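PDB 6X9L: aldehyde dehydrogenase family protein from Pseudomonas syringae pv. tomato, which probably oxidises long-chain aliphatic aldehydes such as octanal with NAD+ as acceptor, as a member of the aldehyde dehydrogenase family. Local coordinates for residues 83-88 with 121-126; 261-266 with 436-441; 344-349 with 359-364. The protein carries 1 engineered substitution. All blocks are in the same frame, centred on the assembly; numbering follows the deposited sequence.

Interaction 1. Residues 83-88 with 121-126; sequences GRIHEL and EHVRVA
His86 and Val123 mark the point where two helical segments, 83-88 and 121-126, run past each other nearly antiparallel, with local axes 8.9 Å apart and an angle of 157° between their directions. The contact shows how one interface can be apolar on its inner side and polar toward its outer side. Val123 supplies the inner half. Its CG1 lies anti to the backbone N and comes within 3.6 Å of His86 CB, while Ile85 crosses Val123 at about a right angle and offers CG2 to the same methyl, CG2 to CG1 being 4.1 Å. The other half belongs to the imidazole of His86. With CG anti to the backbone N (chi1 175°), the ring reaches across to the facing helix and lies alongside the stem of Arg124. Arg124 CB sits over one ring face, 4.2 Å from the centroid of the His86 ring, in a CH-pi contact, and the guanidinium farther along stands almost perpendicular to the imidazole. Past the ring edge, in its plane, a water lies 2.9 Å from His86 NE2 and donates to Glu121 OE1 at 2.6 Å, so that the histidine and the carboxylate are joined through solvent. Glu121 OE1 also accepts Arg124 NE at 3.1 Å, the donor standing above the carboxylate plane; this salt bridge probably steadies Arg124, which packs on the imidazole, and Glu121, which receives the bridging water. Val123 is further enclosed by Ile82 and Ile89 of helix 75-91 and by Thr166 of helix 161-174. Ile85 packs on Leu197 and Ala201 of helix 188-201, so the antiparallel pair is laid against two further helices of the family's coenzyme-binding domain.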
loop_
_atom_site.group_PDB
_atom_site.type_symbol
_atom_site.label_atom_id
_atom_site.label_comp_id
_atom_site.label_asym_id
_atom_site.label_seq_id
_atom_site.Cartn_x
_atom_site.Cartn_y
_atom_site.Cartn_z
ATOM N N GLY A 83 22.952 -15.367 4.140
ATOM C CA GLY A 83 24.380 -15.155 4.022
ATOM C C GLY A 83 25.011 -16.104 3.025
ATOM O O GLY A 83 25.827 -15.696 2.192
ATOM N N ARG A 84 24.618 -17.382 3.078
ATOM C CA ARG A 84 25.191 -18.396 2.195
ATOM C C ARG A 84 24.778 -18.166 0.746
ATOM O O ARG A 84 25.602 -18.272 -0.170
ATOM C CB ARG A 84 24.767 -19.784 2.671
ATOM C CG ARG A 84 25.169 -20.901 1.771
ATOM C CD ARG A 84 26.670 -20.956 1.599
ATOM N NE ARG A 84 27.066 -22.173 0.895
ATOM C CZ ARG A 84 28.248 -22.365 0.313
ATOM N NH1 ARG A 84 29.180 -21.417 0.328
ATOM N NH2 ARG A 84 28.490 -23.514 -0.298
ATOM N N ILE A 85 23.502 -17.867 0.513
ATOM C CA ILE A 85 23.083 -17.407 -0.805
ATOM C C ILE A 85 24.022 -16.321 -1.335
ATOM O O ILE A 85 24.446 -16.358 -2.495
ATOM C CB ILE A 85 21.625 -16.915 -0.749
ATOM C CG1 ILE A 85 20.691 -18.107 -0.528
ATOM C CG2 ILE A 85 21.259 -16.159 -2.017
ATOM C CD1 ILE A 85 19.285 -17.697 -0.294
ATOM N N HIS A 86 24.349 -15.326 -0.502
ATOM C CA HIS A 86 25.221 -14.240 -0.953
ATOM C C HIS A 86 26.614 -14.747 -1.326
ATOM O O HIS A 86 27.204 -14.292 -2.316
ATOM C CB HIS A 86 25.330 -13.152 0.117
ATOM C CG HIS A 86 26.294 -12.054 -0.226
ATOM N ND1 HIS A 86 27.592 -12.028 0.240
ATOM C CD2 HIS A 86 26.146 -10.939 -0.981
ATOM C CE1 HIS A 86 28.202 -10.949 -0.222
ATOM N NE2 HIS A 86 27.347 -10.273 -0.969
ATOM N N GLU A 87 27.172 -15.665 -0.530
ATOM C CA GLU A 87 28.461 -16.249 -0.891
ATOM C C GLU A 87 28.393 -16.906 -2.261
ATOM O O GLU A 87 29.321 -16.773 -3.069
ATOM C CB GLU A 87 28.895 -17.275 0.150
ATOM C CG GLU A 87 29.125 -16.730 1.534
ATOM C CD GLU A 87 29.246 -17.842 2.562
ATOM O OE1 GLU A 87 29.453 -19.004 2.156
ATOM O OE2 GLU A 87 29.115 -17.560 3.774
ATOM N N LEU A 88 27.297 -17.614 -2.541
ATOM C CA LEU A 88 27.203 -18.374 -3.779
ATOM C C LEU A 88 27.068 -17.451 -4.986
ATOM O O LEU A 88 27.628 -17.722 -6.055
ATOM C CB LEU A 88 26.031 -19.348 -3.689
ATOM C CG LEU A 88 26.375 -20.837 -3.561
ATOM C CD1 LEU A 88 27.746 -21.040 -2.915
ATOM C CD2 LEU A 88 25.295 -21.558 -2.770
ATOM N N GLU A 121 24.458 -7.083 -3.451
ATOM C CA GLU A 121 24.355 -6.128 -2.351
ATOM C C GLU A 121 23.000 -6.186 -1.649
ATOM O O GLU A 121 22.932 -6.091 -0.417
ATOM C CB GLU A 121 24.627 -4.725 -2.881
ATOM C CG GLU A 121 26.102 -4.418 -2.996
ATOM C CD GLU A 121 26.746 -4.223 -1.641
ATOM O OE1 GLU A 121 27.280 -5.207 -1.078
ATOM O OE2 GLU A 121 26.694 -3.079 -1.132
ATOM N N HIS A 122 21.904 -6.312 -2.410
ATOM C CA HIS A 122 20.589 -6.476 -1.787
ATOM C C HIS A 122 20.576 -7.667 -0.839
ATOM O O HIS A 122 19.972 -7.609 0.237
ATOM C CB HIS A 122 19.493 -6.665 -2.841
ATOM C CG HIS A 122 19.231 -5.470 -3.698
ATOM N ND1 HIS A 122 19.169 -4.184 -3.202
ATOM C CD2 HIS A 122 18.996 -5.370 -5.025
ATOM C CE1 HIS A 122 18.919 -3.344 -4.185
ATOM N NE2 HIS A 122 18.811 -4.037 -5.305
ATOM N N VAL A 123 21.206 -8.771 -1.244
ATOM C CA VAL A 123 21.238 -9.961 -0.404
ATOM C C VAL A 123 22.070 -9.707 0.851
ATOM O O VAL A 123 21.697 -10.121 1.956
ATOM C CB VAL A 123 21.751 -11.149 -1.235
ATOM C CG1 VAL A 123 21.857 -12.419 -0.412
ATOM C CG2 VAL A 123 20.824 -11.347 -2.438
ATOM N N ARG A 124 23.186 -8.996 0.706
ATOM C CA ARG A 124 24.020 -8.683 1.859
ATOM C C ARG A 124 23.251 -7.829 2.864
ATOM O O ARG A 124 23.258 -8.109 4.075
ATOM C CB ARG A 124 25.290 -7.981 1.394
ATOM C CG ARG A 124 26.459 -8.088 2.348
ATOM C CD ARG A 124 26.812 -6.740 2.930
ATOM N NE ARG A 124 26.820 -5.688 1.916
ATOM C CZ ARG A 124 26.517 -4.417 2.171
ATOM N NH1 ARG A 124 26.177 -4.040 3.398
ATOM N NH2 ARG A 124 26.545 -3.523 1.196
ATOM N N VAL A 125 22.545 -6.808 2.361
ATOM C CA VAL A 125 21.820 -5.857 3.204
ATOM C C VAL A 125 20.727 -6.556 4.007
ATOM O O VAL A 125 20.500 -6.239 5.187
ATOM C CB VAL A 125 21.242 -4.724 2.333
ATOM C CG1 VAL A 125 20.239 -3.890 3.112
ATOM C CG2 VAL A 125 22.363 -3.849 1.783
ATOM N N ALA A 126 20.017 -7.500 3.382
ATOM C CA ALA A 126 18.983 -8.237 4.105
ATOM C C ALA A 126 19.587 -9.175 5.141
ATOM O O ALA A 126 18.979 -9.401 6.194
ATOM C CB ALA A 126 18.092 -9.013 3.127
HETATM O O HOH W 1 27.905 -7.573 -1.923
#

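Interaction 2. Residues 261-266 with 436-441; sequences KSPNIL and SRIRAG
Ile438 forks to meet two residues of a strand with which its own segment shares no hydrogen bond: one branch goes to Pro263 and the other to Ile265, while the nearest CA atoms, those of Pro263 and Ile438, stay 9.0 Å apart. The arrangement illustrates how a loop can be fitted to a strand that is not its neighbour in the sheet. Strand 263-266 lies in the seven-stranded, largely parallel sheet of the catalytic domain, as in other aldehyde dehydrogenases, and strand 422-424 separates it from strand 442-445, which the loop 436-441 enters. Pro263 and Ile265, two positions apart on the strand, turn the same way, toward the loop. Ile438 CG2 is anti to the backbone N and meets Pro263 CG at 4.3 Å. Its other branch is bent at the second torsion (chi2 -80°), which carries CD1 over to Ile265 CD1 at 3.8 Å. Ile265, by contrast, is fully extended (chi2 -180°) and presents its terminal methyl at the end of its own outstretched side chain; the two isoleucines run alongside with their ends pointing opposite ways. Ala412 of helix 405-413 touches Pro263, Ile265 and Ile438 alike, so the helix closes the cluster. On the other side of the strand Asn264 bonds to Gln424 and Tyr447, and beyond the loop Arg439 reaches Pro148 O of the second subunit. Pro263 lies about 13 Å from the bound NAD and equally far from the octanal, side chain to ligand, near the active site without lining it. All three touching residues are buried and aliphatic, so the match rests on shape and exclusion of water; the directional bonds that fix the register of the strand are made by its backbone to the adjacent strands.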
loop_
_atom_site.group_PDB
_atom_site.type_symbol
_atom_site.label_atom_id
_atom_site.label_comp_id
_atom_site.label_asym_id
_atom_site.label_seq_id
_atom_site.Cartn_x
_atom_site.Cartn_y
_atom_site.Cartn_z
ATOM N N LYS A 261 10.427 9.136 -15.786
ATOM C CA LYS A 261 10.955 10.122 -16.737
ATOM C C LYS A 261 11.852 11.072 -15.938
ATOM O O LYS A 261 11.581 12.260 -15.785
ATOM C CB LYS A 261 9.853 10.913 -17.438
ATOM C CG LYS A 261 9.775 10.736 -18.918
ATOM C CD LYS A 261 11.009 11.194 -19.681
ATOM C CE LYS A 261 10.935 10.538 -21.046
ATOM N NZ LYS A 261 11.846 11.066 -22.068
ATOM N N SER A 262 12.931 10.537 -15.403
ATOM C CA SER A 262 13.604 11.210 -14.315
ATOM C C SER A 262 14.337 12.441 -14.834
ATOM O O SER A 262 15.037 12.367 -15.855
ATOM C CB SER A 262 14.553 10.244 -13.604
ATOM O OG SER A 262 13.825 9.136 -13.071
ATOM N N PRO A 263 14.172 13.596 -14.187
ATOM C CA PRO A 263 14.861 14.813 -14.628
ATOM C C PRO A 263 16.275 14.904 -14.079
ATOM O O PRO A 263 16.611 14.346 -13.035
ATOM C CB PRO A 263 13.983 15.935 -14.059
ATOM C CG PRO A 263 13.386 15.342 -12.818
ATOM C CD PRO A 263 13.204 13.851 -13.108
ATOM N N ASN A 264 17.109 15.623 -14.826
ATOM C CA ASN A 264 18.454 16.006 -14.408
ATOM C C ASN A 264 18.541 17.523 -14.585
ATOM O O ASN A 264 18.659 18.016 -15.715
ATOM C CB ASN A 264 19.512 15.265 -15.221
ATOM C CG ASN A 264 20.916 15.465 -14.687
ATOM O OD1 ASN A 264 21.109 16.020 -13.604
ATOM N ND2 ASN A 264 21.904 15.006 -15.444
ATOM N N ILE A 265 18.444 18.255 -13.471
ATOM C CA ILE A 265 18.556 19.711 -13.470
ATOM C C ILE A 265 20.014 20.088 -13.249
ATOM O O ILE A 265 20.601 19.748 -12.217
ATOM C CB ILE A 265 17.682 20.357 -12.383
ATOM C CG1 ILE A 265 16.181 20.151 -12.623
ATOM C CG2 ILE A 265 17.993 21.850 -12.296
ATOM C CD1 ILE A 265 15.316 20.799 -11.535
ATOM N N LEU A 266 20.593 20.805 -14.207
ATOM C CA LEU A 266 21.862 21.486 -14.013
ATOM C C LEU A 266 21.550 22.923 -13.588
ATOM O O LEU A 266 21.029 23.719 -14.379
ATOM C CB LEU A 266 22.715 21.428 -15.283
ATOM C CG LEU A 266 23.372 20.057 -15.521
ATOM C CD1 LEU A 266 22.347 18.885 -15.438
ATOM C CD2 LEU A 266 24.131 20.020 -16.842
ATOM N N SER A 436 14.700 18.828 -2.429
ATOM C CA SER A 436 13.502 18.658 -1.620
ATOM C C SER A 436 12.248 19.156 -2.324
ATOM O O SER A 436 11.147 18.954 -1.803
ATOM C CB SER A 436 13.676 19.389 -0.297
ATOM O OG SER A 436 13.928 20.748 -0.566
ATOM N N ARG A 437 12.392 19.805 -3.480
ATOM C CA ARG A 437 11.261 20.289 -4.254
ATOM C C ARG A 437 10.900 19.369 -5.409
ATOM O O ARG A 437 9.816 19.527 -5.978
ATOM C CB ARG A 437 11.540 21.706 -4.775
ATOM C CG ARG A 437 11.648 22.752 -3.664
ATOM C CD ARG A 437 12.136 24.086 -4.184
ATOM N NE ARG A 437 11.220 24.639 -5.175
ATOM C CZ ARG A 437 11.478 25.700 -5.939
ATOM N NH1 ARG A 437 12.638 26.343 -5.841
ATOM N NH2 ARG A 437 10.563 26.123 -6.803
ATOM N N ILE A 438 11.765 18.420 -5.763
ATOM C CA ILE A 438 11.426 17.402 -6.758
ATOM C C ILE A 438 10.568 16.316 -6.103
ATOM O O ILE A 438 10.972 15.692 -5.111
ATOM C CB ILE A 438 12.691 16.791 -7.391
ATOM C CG1 ILE A 438 13.770 17.849 -7.656
ATOM C CG2 ILE A 438 12.337 16.053 -8.681
ATOM C CD1 ILE A 438 13.555 18.671 -8.896
ATOM N N ARG A 439 9.385 16.078 -6.673
ATOM C CA ARG A 439 8.471 15.042 -6.198
ATOM C C ARG A 439 8.861 13.701 -6.816
ATOM O O ARG A 439 8.335 13.259 -7.844
ATOM C CB ARG A 439 7.043 15.457 -6.497
ATOM C CG ARG A 439 6.715 16.622 -5.580
ATOM C CD ARG A 439 5.283 16.942 -5.496
ATOM N NE ARG A 439 4.492 16.089 -4.607
ATOM C CZ ARG A 439 4.726 15.902 -3.318
ATOM N NH1 ARG A 439 5.788 16.424 -2.753
ATOM N NH2 ARG A 439 3.898 15.150 -2.612
ATOM N N ALA A 440 9.824 13.054 -6.159
ATOM C CA ALA A 440 10.460 11.845 -6.649
ATOM C C ALA A 440 11.037 11.088 -5.460
ATOM O O ALA A 440 11.472 11.690 -4.478
ATOM C CB ALA A 440 11.554 12.167 -7.672
ATOM N N GLY A 441 11.033 9.759 -5.558
ATOM C CA GLY A 441 11.438 8.956 -4.421
ATOM C C GLY A 441 12.914 9.067 -4.111
ATOM O O GLY A 441 13.324 8.923 -2.952
#

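Interaction 3. Residues 344-349 with 359-364; sequences AMINAG and GGPGRV
Ile346 and Asn347 of helix 336-351 face the start of the long loop of a beta hairpin, whose antiparallel strands 355-358 and 376-379 form one edge of the seven-stranded sheet. Helix and hairpin follow each other closely in sequence, and the contact folds the loop back onto the helix. Ile346 is the deeper of the two. With its CG1 beside the backbone N (chi1 -61°) and CG2 anti to it, both branches lie over one face of the peptide joining Gly360 to Pro361. CD1 of Ile346 comes to 3.8 Å from Gly360 O. Its CG2 lies 3.9 Å from Pro361 N. Gly360 is extended at positive phi (140°), a conformation in which a CB would be jammed against the preceding carbonyl oxygen, so it suits glycine, and this backbone presents its peptide to the isoleucine. Asn347 comes from the more exposed side, its amide end nearing the proline at a slant. Outside the contact, the loop is held by Gly362 N bonding to Gln343 OE1, one turn back on the same helix, and by Gly360 N bonding to Thr376 OG1. Asn347 OD1 rests against the proline ring, 3.6 Å from both Pro361 CB and Pro361 CG.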
loop_
_atom_site.group_PDB
_atom_site.type_symbol
_atom_site.label_atom_id
_atom_site.label_comp_id
_atom_site.label_asym_id
_atom_site.label_seq_id
_atom_site.Cartn_x
_atom_site.Cartn_y
_atom_site.Cartn_z
ATOM N N ALA A 344 10.372 3.649 -32.674
ATOM C CA ALA A 344 9.177 4.450 -32.915
ATOM C C ALA A 344 9.240 5.770 -32.157
ATOM O O ALA A 344 8.798 6.808 -32.664
ATOM C CB ALA A 344 7.929 3.664 -32.521
ATOM N N MET A 345 9.784 5.744 -30.939
ATOM C CA MET A 345 9.898 6.964 -30.149
ATOM C C MET A 345 10.868 7.949 -30.788
ATOM O O MET A 345 10.631 9.163 -30.757
ATOM C CB MET A 345 10.334 6.628 -28.721
ATOM C CG MET A 345 9.242 5.970 -27.876
ATOM S SD MET A 345 7.624 6.711 -28.172
ATOM C CE MET A 345 7.686 8.247 -27.262
ATOM N N ILE A 346 11.976 7.449 -31.345
ATOM C CA ILE A 346 12.917 8.323 -32.039
ATOM C C ILE A 346 12.235 8.988 -33.225
ATOM O O ILE A 346 12.295 10.212 -33.398
ATOM C CB ILE A 346 14.161 7.538 -32.484
ATOM C CG1 ILE A 346 14.887 6.940 -31.290
ATOM C CG2 ILE A 346 15.104 8.428 -33.211
ATOM C CD1 ILE A 346 16.007 6.003 -31.719
ATOM N N ASN A 347 11.570 8.189 -34.063
ATOM C CA ASN A 347 10.869 8.756 -35.204
ATOM C C ASN A 347 9.782 9.739 -34.766
ATOM O O ASN A 347 9.542 10.743 -35.448
ATOM C CB ASN A 347 10.295 7.627 -36.062
ATOM C CG ASN A 347 11.379 6.835 -36.793
ATOM O OD1 ASN A 347 12.268 7.406 -37.435
ATOM N ND2 ASN A 347 11.305 5.517 -36.698
ATOM N N ALA A 348 9.119 9.486 -33.637
ATOM C CA ALA A 348 8.115 10.427 -33.158
ATOM C C ALA A 348 8.749 11.766 -32.812
ATOM O O ALA A 348 8.184 12.826 -33.116
ATOM C CB ALA A 348 7.382 9.852 -31.943
ATOM N N GLY A 349 9.928 11.738 -32.187
ATOM C CA GLY A 349 10.599 12.978 -31.832
ATOM C C GLY A 349 11.012 13.789 -33.044
ATOM O O GLY A 349 10.824 15.007 -33.083
ATOM N N GLY A 359 22.707 10.916 -32.977
ATOM C CA GLY A 359 21.913 9.701 -33.019
ATOM C C GLY A 359 20.919 9.766 -34.167
ATOM O O GLY A 359 21.121 10.476 -35.145
ATOM N N GLY A 360 19.817 9.041 -34.021
ATOM C CA GLY A 360 18.820 8.949 -35.063
ATOM C C GLY A 360 18.282 7.538 -35.158
ATOM O O GLY A 360 18.636 6.673 -34.351
ATOM N N PRO A 361 17.420 7.266 -36.132
ATOM C CA PRO A 361 16.884 5.910 -36.290
ATOM C C PRO A 361 17.837 5.003 -37.061
ATOM O O PRO A 361 18.835 5.434 -37.647
ATOM C CB PRO A 361 15.580 6.133 -37.069
ATOM C CG PRO A 361 15.825 7.327 -37.871
ATOM C CD PRO A 361 16.750 8.216 -37.040
ATOM N N GLY A 362 17.510 3.725 -37.049
ATOM C CA GLY A 362 18.304 2.749 -37.771
ATOM C C GLY A 362 19.236 1.963 -36.868
ATOM O O GLY A 362 19.709 2.447 -35.830
ATOM N N ARG A 363 19.504 0.724 -37.261
ATOM C CA ARG A 363 20.549 -0.040 -36.598
ATOM C C ARG A 363 21.883 0.699 -36.674
ATOM O O ARG A 363 22.173 1.408 -37.638
ATOM C CB ARG A 363 20.668 -1.430 -37.223
ATOM C CG ARG A 363 19.780 -2.433 -36.513
ATOM C CD ARG A 363 19.432 -3.639 -37.344
ATOM N NE ARG A 363 18.071 -4.087 -37.052
ATOM C CZ ARG A 363 17.750 -5.287 -36.581
ATOM N NH1 ARG A 363 18.690 -6.188 -36.351
ATOM N NH2 ARG A 363 16.482 -5.587 -36.353
ATOM N N VAL A 364 22.694 0.524 -35.631
ATOM C CA VAL A 364 24.046 1.073 -35.614
ATOM C C VAL A 364 24.872 0.466 -36.736
ATOM O O VAL A 364 24.940 -0.762 -36.884
ATOM C CB VAL A 364 24.716 0.803 -34.263
ATOM C CG1 VAL A 364 26.172 1.276 -34.287
ATOM C CG2 VAL A 364 23.906 1.412 -33.141
#

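In the fold
The three contacts grade from core to surface. Interaction 2 is wholly buried and purely aliphatic, joining a sheet strand to a loop at the subunit interface. Interaction 1, on the opposite side of the chain's centre from interaction 3, is partly buried and pairs two helices by apolar and CH-pi packing and a water bridge, beside a salt bridge inside one helix. Interaction 3, the farthest from the centre, sets one isoleucine and an exposed asparagine against a glycine-proline loop. Interactions 2 and 3 serve the same seven-stranded sheet, one packing against an interior strand, the other beside its edge strand 355-358, with nearest atoms about 7 Å apart; interaction 3 falls within the sequence that interaction 2 spans.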